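F-actin-capping protein subunit alpha (Plasmodium berghei, PDB 7A0H) probably caps the fast-growing barbed ends of actin filaments, blocking subunit exchange there without severing the filaments. Local coordinates at residues A[114-119]-A[200-205]; A[196-201]-A[244-249]; A[162-167]-A[171-176]. All blocks are in the same frame, centred on the assembly; numbering follows the deposited sequence.

Contact 1. Residues A[114-119]-A[200-205]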
loop_
_atom_site.group_PDB
_atom_site.type_symbol
_atom_site.label_atom_id
_atom_site.label_comp_id
_atom_site.label_asym_id
_atom_site.label_seq_id
_atom_site.Cartn_x
_atom_site.Cartn_y
_atom_site.Cartn_z
ATOM N N GLU A 114 -25.595 -33.096 -1.874
ATOM C CA GLU A 114 -24.713 -33.280 -0.733
ATOM C C GLU A 114 -23.694 -34.370 -1.033
ATOM O O GLU A 114 -22.595 -34.367 -0.484
ATOM C CB GLU A 114 -25.556 -33.569 0.530
ATOM C CG GLU A 114 -24.800 -33.882 1.843
ATOM C CD GLU A 114 -23.883 -32.748 2.319
ATOM O OE1 GLU A 114 -23.948 -31.650 1.709
ATOM O OE2 GLU A 114 -23.112 -32.986 3.294
ATOM N N LYS A 115 -24.036 -35.335 -1.865
ATOM C CA LYS A 115 -23.063 -36.384 -2.157
ATOM C C LYS A 115 -21.940 -35.828 -3.022
ATOM O O LYS A 115 -20.753 -36.080 -2.769
ATOM C CB LYS A 115 -23.778 -37.535 -2.868
ATOM C CG LYS A 115 -24.600 -38.480 -1.997
ATOM C CD LYS A 115 -25.156 -39.656 -2.859
ATOM C CE LYS A 115 -26.097 -40.584 -2.075
ATOM N NZ LYS A 115 -27.306 -41.020 -2.881
ATOM N N TYR A 116 -22.273 -34.947 -3.957
ATOM C CA TYR A 116 -21.224 -34.241 -4.681
ATOM C C TYR A 116 -20.339 -33.442 -3.736
ATOM O O TYR A 116 -19.106 -33.500 -3.843
ATOM C CB TYR A 116 -21.897 -33.341 -5.698
ATOM C CG TYR A 116 -22.277 -34.011 -7.006
ATOM C CD1 TYR A 116 -21.363 -34.148 -8.042
ATOM C CD2 TYR A 116 -23.533 -34.524 -7.198
ATOM C CE1 TYR A 116 -21.708 -34.734 -9.269
ATOM C CE2 TYR A 116 -23.888 -35.104 -8.393
ATOM C CZ TYR A 116 -22.955 -35.218 -9.417
ATOM O OH TYR A 116 -23.284 -35.781 -10.585
ATOM N N ARG A 117 -20.967 -32.703 -2.783
ATOM C CA ARG A 117 -20.231 -31.834 -1.855
ATOM C C ARG A 117 -19.318 -32.666 -0.975
ATOM O O ARG A 117 -18.151 -32.295 -0.717
ATOM C CB ARG A 117 -21.227 -31.006 -0.985
ATOM C CG ARG A 117 -20.531 -29.802 -0.164
ATOM C CD ARG A 117 -21.343 -29.328 1.083
ATOM N NE ARG A 117 -21.321 -30.386 2.077
ATOM C CZ ARG A 117 -20.281 -30.699 2.844
ATOM N NH1 ARG A 117 -19.148 -30.002 2.804
ATOM N NH2 ARG A 117 -20.420 -31.713 3.678
ATOM N N VAL A 118 -19.851 -33.767 -0.460
ATOM C CA VAL A 118 -19.040 -34.599 0.427
ATOM C C VAL A 118 -17.814 -35.095 -0.346
ATOM O O VAL A 118 -16.674 -34.979 0.144
ATOM C CB VAL A 118 -19.855 -35.749 1.006
ATOM C CG1 VAL A 118 -18.969 -36.743 1.660
ATOM C CG2 VAL A 118 -20.929 -35.212 2.123
ATOM N N ALA A 119 -18.039 -35.628 -1.575
ATOM C CA ALA A 119 -16.938 -36.152 -2.378
ATOM C C ALA A 119 -15.946 -35.040 -2.719
ATOM O O ALA A 119 -14.716 -35.210 -2.636
ATOM C CB ALA A 119 -17.469 -36.765 -3.693
ATOM N N PHE A 200 -23.654 -26.637 -12.505
ATOM C CA PHE A 200 -23.772 -27.826 -13.347
ATOM C C PHE A 200 -25.064 -28.583 -13.074
ATOM O O PHE A 200 -25.654 -28.487 -11.995
ATOM C CB PHE A 200 -22.595 -28.795 -13.124
ATOM C CG PHE A 200 -22.672 -29.500 -11.831
ATOM C CD1 PHE A 200 -22.948 -30.838 -11.793
ATOM C CD2 PHE A 200 -22.485 -28.826 -10.627
ATOM C CE1 PHE A 200 -23.065 -31.500 -10.555
ATOM C CE2 PHE A 200 -22.589 -29.483 -9.392
ATOM C CZ PHE A 200 -22.903 -30.802 -9.348
ATOM N N LEU A 201 -25.462 -29.376 -14.067
ATOM C CA LEU A 201 -26.515 -30.374 -13.908
ATOM C C LEU A 201 -25.937 -31.769 -13.692
ATOM O O LEU A 201 -24.838 -32.098 -14.142
ATOM C CB LEU A 201 -27.423 -30.401 -15.135
ATOM C CG LEU A 201 -28.288 -29.177 -15.295
ATOM C CD1 LEU A 201 -28.709 -29.142 -16.741
ATOM C CD2 LEU A 201 -29.511 -29.185 -14.237
ATOM N N GLU A 202 -26.733 -32.618 -13.053
ATOM C CA GLU A 202 -26.357 -34.025 -12.884
ATOM C C GLU A 202 -26.028 -34.687 -14.208
ATOM O O GLU A 202 -25.103 -35.502 -14.298
ATOM C CB GLU A 202 -27.512 -34.759 -12.214
ATOM C CG GLU A 202 -27.147 -36.056 -11.581
ATOM C CD GLU A 202 -28.233 -36.543 -10.668
ATOM O OE1 GLU A 202 -29.119 -35.707 -10.270
ATOM O OE2 GLU A 202 -28.182 -37.759 -10.370
ATOM N N ALA A 203 -26.776 -34.361 -15.244
ATOM C CA ALA A 203 -26.648 -35.030 -16.520
ATOM C C ALA A 203 -25.451 -34.532 -17.304
ATOM O O ALA A 203 -25.050 -35.190 -18.254
ATOM C CB ALA A 203 -27.954 -34.856 -17.309
ATOM N N ASP A 204 -24.915 -33.361 -16.989
ATOM C CA ASP A 204 -23.805 -32.809 -17.754
ATOM C C ASP A 204 -22.617 -33.772 -17.865
ATOM O O ASP A 204 -22.155 -34.340 -16.880
ATOM C CB ASP A 204 -23.291 -31.521 -17.072
ATOM C CG ASP A 204 -24.246 -30.305 -17.195
ATOM O OD1 ASP A 204 -25.253 -30.374 -17.902
ATOM O OD2 ASP A 204 -23.957 -29.252 -16.573
ATOM N N GLN A 205 -22.016 -33.847 -19.046
ATOM C CA GLN A 205 -20.727 -34.549 -19.185
ATOM C C GLN A 205 -19.573 -33.572 -19.307
ATOM O O GLN A 205 -18.399 -33.979 -19.233
ATOM C CB GLN A 205 -20.722 -35.542 -20.344
ATOM C CG GLN A 205 -21.799 -36.644 -20.093
ATOM C CD GLN A 205 -21.869 -37.712 -21.209
ATOM O OE1 GLN A 205 -22.044 -37.417 -22.388
ATOM N NE2 GLN A 205 -21.694 -38.960 -20.811
#
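Glu-114 OE2 is gripped by both Arg-117 NH2 and Lys-86 NZ on one flank of helix 112-131, while another flank sends Tyr-116 onto Phe-200. The grip is side-on: Arg-117 NE meets Glu-114 OE1 at 2.9 Å and Arg-117 NH2 meets OE2 at 3.0 Å, each oxygen on its syn side. Both oxygens lie in the guanidinium plane, but the nitrogens stand 25° out of the carboxylate plane. Arg-117 NH1 goes on to Asn-84 OD1 and Val-162 O, which fixes the rotation of the guanidinium.

The buried centre of the contact is an aromatic pair. Phe-200 turns its CE1-CZ edge to one face of the Tyr-116 ring in a T-shaped pair, centroids 5.1 Å apart and planes at 62°. Phe-200 CE1 rests 3.7 Å from Tyr-116 CE1, toward the rim of the tyrosine. Phe-200 CG is wedged between its own backbone N and carbonyl carbon (chi1 73°), which lifts the ring toward the helix. At the exposed margin Glu-202 CG comes to 4.0 Å from Tyr-116 OH, its extended chain crossing the phenol at about a right angle.

Residues 201-204 form a type I turn, closed by Asp-204 N to Leu-201 O at 3.1 Å. Asp-204 OD2 takes the Leu-201 N-H at 2.9 Å from above the carboxylate plane.

The pair joins helix 112-131 to the last residue of strand 187-200, just before the turn leading to strand 206-220; Phe-246 of helix 243-266 meets both rings, and Leu-173 of strand 170-183 touches Phe-200.

Contact 2. Residues A[196-201]-A[244-249]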
loop_
_atom_site.group_PDB
_atom_site.type_symbol
_atom_site.label_atom_id
_atom_site.label_comp_id
_atom_site.label_asym_id
_atom_site.label_seq_id
_atom_site.Cartn_x
_atom_site.Cartn_y
_atom_site.Cartn_z
ATOM N N TRP A 196 -12.999 -21.776 -6.114
ATOM C CA TRP A 196 -13.408 -22.548 -7.304
ATOM C C TRP A 196 -14.911 -22.720 -7.267
ATOM O O TRP A 196 -15.489 -23.064 -6.208
ATOM C CB TRP A 196 -12.678 -23.928 -7.313
ATOM C CG TRP A 196 -11.212 -23.665 -7.387
ATOM C CD1 TRP A 196 -10.367 -23.486 -6.326
ATOM C CD2 TRP A 196 -10.424 -23.454 -8.574
ATOM N NE1 TRP A 196 -9.113 -23.089 -6.765
ATOM C CE2 TRP A 196 -9.120 -23.100 -8.136
ATOM C CE3 TRP A 196 -10.692 -23.564 -9.954
ATOM C CZ2 TRP A 196 -8.037 -22.939 -9.045
ATOM C CZ3 TRP A 196 -9.652 -23.312 -10.857
ATOM C CH2 TRP A 196 -8.324 -23.014 -10.386
ATOM N N ASN A 197 -15.532 -22.398 -8.390
ATOM C CA ASN A 197 -16.963 -22.612 -8.557
ATOM C C ASN A 197 -17.289 -23.484 -9.784
ATOM O O ASN A 197 -16.690 -23.348 -10.869
ATOM C CB ASN A 197 -17.637 -21.269 -8.710
ATOM C CG ASN A 197 -19.088 -21.328 -8.433
ATOM O OD1 ASN A 197 -19.516 -21.533 -7.300
ATOM N ND2 ASN A 197 -19.878 -21.163 -9.475
ATOM N N VAL A 198 -18.253 -24.364 -9.620
ATOM C CA VAL A 198 -18.815 -25.056 -10.775
ATOM C C VAL A 198 -20.329 -25.033 -10.665
ATOM O O VAL A 198 -20.898 -25.362 -9.612
ATOM C CB VAL A 198 -18.323 -26.513 -10.961
ATOM C CG1 VAL A 198 -18.529 -27.279 -9.752
ATOM C CG2 VAL A 198 -19.099 -27.179 -12.073
ATOM N N ASN A 199 -20.976 -24.654 -11.744
ATOM C CA ASN A 199 -22.428 -24.634 -11.788
ATOM C C ASN A 199 -22.839 -25.638 -12.870
ATOM O O ASN A 199 -22.492 -25.456 -14.035
ATOM C CB ASN A 199 -22.926 -23.202 -12.084
ATOM C CG ASN A 199 -24.424 -23.061 -11.896
ATOM O OD1 ASN A 199 -24.953 -23.292 -10.795
ATOM N ND2 ASN A 199 -25.131 -22.791 -12.994
ATOM N N PHE A 200 -23.654 -26.637 -12.505
ATOM C CA PHE A 200 -23.772 -27.826 -13.347
ATOM C C PHE A 200 -25.064 -28.583 -13.074
ATOM O O PHE A 200 -25.654 -28.487 -11.995
ATOM C CB PHE A 200 -22.595 -28.795 -13.124
ATOM C CG PHE A 200 -22.672 -29.500 -11.831
ATOM C CD1 PHE A 200 -22.948 -30.838 -11.793
ATOM C CD2 PHE A 200 -22.485 -28.826 -10.627
ATOM C CE1 PHE A 200 -23.065 -31.500 -10.555
ATOM C CE2 PHE A 200 -22.589 -29.483 -9.392
ATOM C CZ PHE A 200 -22.903 -30.802 -9.348
ATOM N N LEU A 201 -25.462 -29.376 -14.067
ATOM C CA LEU A 201 -26.515 -30.374 -13.908
ATOM C C LEU A 201 -25.937 -31.769 -13.692
ATOM O O LEU A 201 -24.838 -32.098 -14.142
ATOM C CB LEU A 201 -27.423 -30.401 -15.135
ATOM C CG LEU A 201 -28.288 -29.177 -15.295
ATOM C CD1 LEU A 201 -28.709 -29.142 -16.741
ATOM C CD2 LEU A 201 -29.511 -29.185 -14.237
ATOM N N GLU A 244 -17.549 -39.535 -7.307
ATOM C CA GLU A 244 -16.174 -39.457 -6.867
ATOM C C GLU A 244 -15.234 -39.082 -8.000
ATOM O O GLU A 244 -14.315 -38.247 -7.820
ATOM C CB GLU A 244 -15.796 -40.802 -6.303
ATOM C CG GLU A 244 -14.412 -40.872 -5.903
ATOM C CD GLU A 244 -14.021 -42.194 -5.232
ATOM O OE1 GLU A 244 -14.899 -42.987 -4.778
ATOM O OE2 GLU A 244 -12.789 -42.432 -5.235
ATOM N N ASN A 245 -15.444 -39.640 -9.181
ATOM C CA ASN A 245 -14.576 -39.296 -10.302
ATOM C C ASN A 245 -14.736 -37.826 -10.661
ATOM O O ASN A 245 -13.782 -37.169 -11.088
ATOM C CB ASN A 245 -14.889 -40.154 -11.529
ATOM C CG ASN A 245 -14.430 -41.624 -11.405
ATOM O OD1 ASN A 245 -13.689 -41.999 -10.485
ATOM N ND2 ASN A 245 -14.916 -42.468 -12.354
ATOM N N PHE A 246 -15.974 -37.324 -10.548
ATOM C CA PHE A 246 -16.278 -35.897 -10.716
ATOM C C PHE A 246 -15.401 -35.023 -9.802
ATOM O O PHE A 246 -14.735 -34.121 -10.265
ATOM C CB PHE A 246 -17.789 -35.693 -10.450
ATOM C CG PHE A 246 -18.297 -34.216 -10.552
ATOM C CD1 PHE A 246 -18.937 -33.764 -11.706
ATOM C CD2 PHE A 246 -18.143 -33.319 -9.479
ATOM C CE1 PHE A 246 -19.422 -32.461 -11.812
ATOM C CE2 PHE A 246 -18.567 -31.982 -9.584
ATOM C CZ PHE A 246 -19.259 -31.552 -10.731
ATOM N N ALA A 247 -15.289 -35.397 -8.535
ATOM C CA ALA A 247 -14.501 -34.666 -7.549
ATOM C C ALA A 247 -13.025 -34.715 -7.920
ATOM O O ALA A 247 -12.297 -33.679 -7.916
ATOM C CB ALA A 247 -14.807 -35.309 -6.164
ATOM N N SER A 248 -12.551 -35.894 -8.289
ATOM C CA SER A 248 -11.144 -36.070 -8.688
ATOM C C SER A 248 -10.812 -35.212 -9.893
ATOM O O SER A 248 -9.761 -34.575 -9.908
ATOM C CB SER A 248 -10.872 -37.553 -8.958
ATOM O OG SER A 248 -10.586 -38.248 -7.723
ATOM N N SER A 249 -11.723 -35.100 -10.881
ATOM C CA SER A 249 -11.425 -34.300 -12.066
ATOM C C SER A 249 -11.307 -32.817 -11.728
ATOM O O SER A 249 -10.369 -32.145 -12.156
ATOM C CB SER A 249 -12.509 -34.448 -13.160
ATOM O OG SER A 249 -12.806 -35.789 -13.471
#
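Phe-246 reaches out from helix 243-266 and sets its CZ atom over the centre of one face of the Phe-200 ring. CZ stands 3.7 Å above that plane, and Phe-246 CZ to Phe-200 CE1 is 3.8 Å. The neighbouring Phe-246 CE1 lies 3.9 Å from Phe-200 CD1, so one corner of the helix ring, rather than its whole surface, bears on the strand ring. With planes at 36° and centroids 4.8 Å apart, the pair is oblique, neither an offset stack nor a T-shape. A second, lighter touch comes from Val-198, two residues back on the same side of strand 187-200: its CG1 stands 4.4 Å from Phe-246 CZ.

The two phenylalanines approach from opposite directions. Phe-246 has CG trans to its backbone N (chi1 179°), which carries the ring away from the helix and across to the sheet, bridging backbones whose closest CA atoms, those of Val-198 and Ala-247, are 11.0 Å apart. Ile-207 of strand 206-220 touches Phe-246, Val-198 and Phe-200 alike, and Tyr-116 of helix 112-131 meets the Phe-246 ring edge-to-face.

Farther out, hydrogen bonds order each element. Val-198 and Phe-200 pair with Leu-173 and Tyr-171 of the adjacent strand. In the helix, Asn-245 O accepts from Ser-249 N and from Ser-249 OG, the latter at 2.9 Å; the two donors arrive from opposite faces of the carbonyl plane. Asp-242 OD1 receives the Asn-245 N-H close to the start of the helix.

The three touching residues are buried and meet through carbon alone, so at this point the helix meets the sheet by van der Waals packing of hydrocarbon, while the hydrogen bonds run within the helix and between neighbouring strands, not between these two segments.

Contact 3. Residues A[162-167]-A[171-176]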
loop_
_atom_site.group_PDB
_atom_site.type_symbol
_atom_site.label_atom_id
_atom_site.label_comp_id
_atom_site.label_asym_id
_atom_site.label_seq_id
_atom_site.Cartn_x
_atom_site.Cartn_y
_atom_site.Cartn_z
ATOM N N VAL A 162 -16.074 -27.102 1.316
ATOM C CA VAL A 162 -16.857 -27.097 0.084
ATOM C C VAL A 162 -18.316 -26.792 0.432
ATOM O O VAL A 162 -18.894 -27.426 1.339
ATOM C CB VAL A 162 -16.762 -28.425 -0.723
ATOM C CG1 VAL A 162 -17.515 -28.235 -2.022
ATOM C CG2 VAL A 162 -15.255 -28.808 -1.195
ATOM N N TYR A 163 -18.924 -25.866 -0.336
ATOM C CA TYR A 163 -20.290 -25.404 -0.117
ATOM C C TYR A 163 -21.196 -25.752 -1.291
ATOM O O TYR A 163 -20.797 -25.620 -2.452
ATOM C CB TYR A 163 -20.385 -23.812 0.079
ATOM C CG TYR A 163 -19.463 -23.270 1.122
ATOM C CD1 TYR A 163 -19.892 -23.112 2.460
ATOM C CD2 TYR A 163 -18.161 -22.994 0.813
ATOM C CE1 TYR A 163 -19.029 -22.689 3.456
ATOM C CE2 TYR A 163 -17.280 -22.506 1.795
ATOM C CZ TYR A 163 -17.701 -22.346 3.098
ATOM O OH TYR A 163 -16.806 -21.893 4.079
ATOM N N ALA A 164 -22.442 -26.113 -1.008
ATOM C CA ALA A 164 -23.334 -26.537 -2.090
ATOM C C ALA A 164 -24.660 -25.808 -2.045
ATOM O O ALA A 164 -25.242 -25.634 -0.964
ATOM C CB ALA A 164 -23.657 -28.008 -2.001
ATOM N N SER A 165 -25.143 -25.406 -3.224
ATOM C CA SER A 165 -26.464 -24.783 -3.326
ATOM C C SER A 165 -27.083 -25.217 -4.640
ATOM O O SER A 165 -26.394 -25.748 -5.529
ATOM C CB SER A 165 -26.403 -23.230 -3.222
ATOM O OG SER A 165 -25.434 -22.715 -4.162
ATOM N N GLU A 166 -28.368 -24.929 -4.787
ATOM C CA GLU A 166 -29.218 -25.520 -5.822
ATOM C C GLU A 166 -30.139 -24.404 -6.318
ATOM O O GLU A 166 -31.107 -24.072 -5.641
ATOM C CB GLU A 166 -30.013 -26.692 -5.268
ATOM C CG GLU A 166 -31.340 -26.990 -6.005
ATOM C CD GLU A 166 -31.788 -28.442 -5.851
ATOM O OE1 GLU A 166 -31.298 -29.125 -4.910
ATOM O OE2 GLU A 166 -32.611 -28.901 -6.685
ATOM N N CYS A 167 -29.842 -23.867 -7.503
ATOM C CA CYS A 167 -30.538 -22.714 -8.084
ATOM C C CYS A 167 -31.374 -23.164 -9.293
ATOM O O CYS A 167 -30.863 -23.273 -10.412
ATOM C CB CYS A 167 -29.516 -21.618 -8.455
ATOM S SG CYS A 167 -27.905 -22.110 -9.280
ATOM N N TYR A 171 -27.178 -27.149 -10.056
ATOM C CA TYR A 171 -26.397 -27.319 -8.852
ATOM C C TYR A 171 -25.199 -26.386 -8.849
ATOM O O TYR A 171 -24.816 -25.841 -9.879
ATOM C CB TYR A 171 -25.843 -28.717 -8.637
ATOM C CG TYR A 171 -26.840 -29.819 -8.431
ATOM C CD1 TYR A 171 -28.115 -29.559 -7.916
ATOM C CD2 TYR A 171 -26.503 -31.118 -8.728
ATOM C CE1 TYR A 171 -29.028 -30.575 -7.737
ATOM C CE2 TYR A 171 -27.405 -32.148 -8.559
ATOM C CZ TYR A 171 -28.661 -31.876 -8.056
ATOM O OH TYR A 171 -29.543 -32.911 -7.885
ATOM N N ASN A 172 -24.617 -26.197 -7.665
ATOM C CA ASN A 172 -23.482 -25.296 -7.608
ATOM C C ASN A 172 -22.567 -25.751 -6.494
ATOM O O ASN A 172 -23.017 -26.156 -5.416
ATOM C CB ASN A 172 -23.915 -23.837 -7.399
ATOM C CG ASN A 172 -22.743 -22.899 -7.481
ATOM O OD1 ASN A 172 -22.396 -22.385 -8.562
ATOM N ND2 ASN A 172 -22.045 -22.740 -6.355
ATOM N N LEU A 173 -21.314 -25.797 -6.787
ATOM C CA LEU A 173 -20.359 -26.127 -5.757
ATOM C C LEU A 173 -19.257 -25.077 -5.752
ATOM O O LEU A 173 -18.713 -24.707 -6.808
ATOM C CB LEU A 173 -19.800 -27.508 -5.985
ATOM C CG LEU A 173 -20.650 -28.766 -5.831
ATOM C CD1 LEU A 173 -19.815 -29.856 -6.617
ATOM C CD2 LEU A 173 -20.852 -29.180 -4.433
ATOM N N PHE A 174 -18.891 -24.679 -4.556
ATOM C CA PHE A 174 -17.891 -23.674 -4.339
ATOM C C PHE A 174 -16.868 -24.312 -3.450
ATOM O O PHE A 174 -17.218 -24.781 -2.356
ATOM C CB PHE A 174 -18.485 -22.457 -3.704
ATOM C CG PHE A 174 -17.496 -21.296 -3.541
ATOM C CD1 PHE A 174 -17.100 -20.579 -4.647
ATOM C CD2 PHE A 174 -16.980 -20.947 -2.290
ATOM C CE1 PHE A 174 -16.223 -19.493 -4.536
ATOM C CE2 PHE A 174 -16.092 -19.835 -2.141
ATOM C CZ PHE A 174 -15.732 -19.108 -3.251
ATOM N N LEU A 175 -15.636 -24.402 -3.972
ATOM C CA LEU A 175 -14.530 -25.107 -3.318
ATOM C C LEU A 175 -13.525 -24.048 -2.977
ATOM O O LEU A 175 -13.204 -23.208 -3.843
ATOM C CB LEU A 175 -13.842 -26.166 -4.227
ATOM C CG LEU A 175 -14.625 -27.379 -4.763
ATOM C CD1 LEU A 175 -15.359 -26.949 -6.008
ATOM C CD2 LEU A 175 -13.756 -28.649 -5.022
ATOM N N LEU A 176 -12.966 -24.150 -1.778
ATOM C CA LEU A 176 -12.164 -23.053 -1.233
ATOM C C LEU A 176 -11.056 -23.547 -0.316
ATOM O O LEU A 176 -11.273 -24.381 0.610
ATOM C CB LEU A 176 -13.062 -22.106 -0.423
ATOM C CG LEU A 176 -12.456 -20.873 0.311
ATOM C CD1 LEU A 176 -11.911 -19.876 -0.695
ATOM C CD2 LEU A 176 -13.607 -20.199 1.179
HETATM O O HOH W 1 -22.388 -23.252 -3.699
#
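Tyr-163 and Phe-174 form a hydrogen-bonded pair across the beta hairpin of strands 154-167 and 170-183, the first two of the five antiparallel strands this chain contributes to its sheet. The segments run at 164° to each other. Tyr-163 N gives to Phe-174 O at 2.9 Å, and Phe-174 N returns a bond to Tyr-163 O at 3.0 Å, both in the carbonyl planes. CA-H...O contacts from Val-162 and Leu-173 add to these two acceptors.

This end is the tight one. Tyr-163 and Phe-174 lie side by side, Tyr-163 CD2 lying in plane at the edge of the Phe-174 ring, 3.9 Å from Phe-174 CD2. On the other face of the sheet Val-162 CG2 meets Leu-175 CG at 3.9 Å, and Leu-173 CD2 touches both Val-162 CG1 and Ala-164 CB. The helices cover this second face: Leu-173 touches Cys-120 and Phe-246, Leu-175 touches Ile-250 and Leu-251. Farther along the same two strands, the disulfide Cys-158 to Cys-179 ties the hairpin covalently.

Toward the hairpin turn the pairing loosens. Ser-165 N still reaches Asn-172 O at 3.1 Å, but the return bond from Asn-172 N to Ser-165 O is weak, bent to 122° at the hydrogen. Exposed Glu-166 lies alongside Tyr-171, but it is poorly ordered and the position of its carboxylate is uncertain.

Between the two ends, Ser-165 OG sits between its own N and carbonyl carbon (chi1 52°), which brings it to a bridging water. Asn-172 OD1 is taken by Asn-197 ND2 of the next strand, while the water donates to Tyr-163 O and accepts from Asn-172 ND2 at 2.7 Å.

Contacts 1 and 2 share Phe-200 and form one aromatic cluster: Tyr-116 CD1 and Phe-246 CD2 also touch directly, so helices 112-131 and 243-266 meet each other beside the end of strand 187-200. Contact 2 is wholly buried, whereas contact 1 grades into an exposed turn and contact 3 into an exposed hairpin end. Contact 3 differs in kind, for its strands are held by backbone hydrogen bonds, with side chains packing on both faces. Strand 170-183 is the connection: Tyr-171 N bonds Phe-200 O, extending the sheet into the strand of contact 2, while Arg-117 links contact 1 to strand 154-167, outermost within this chain.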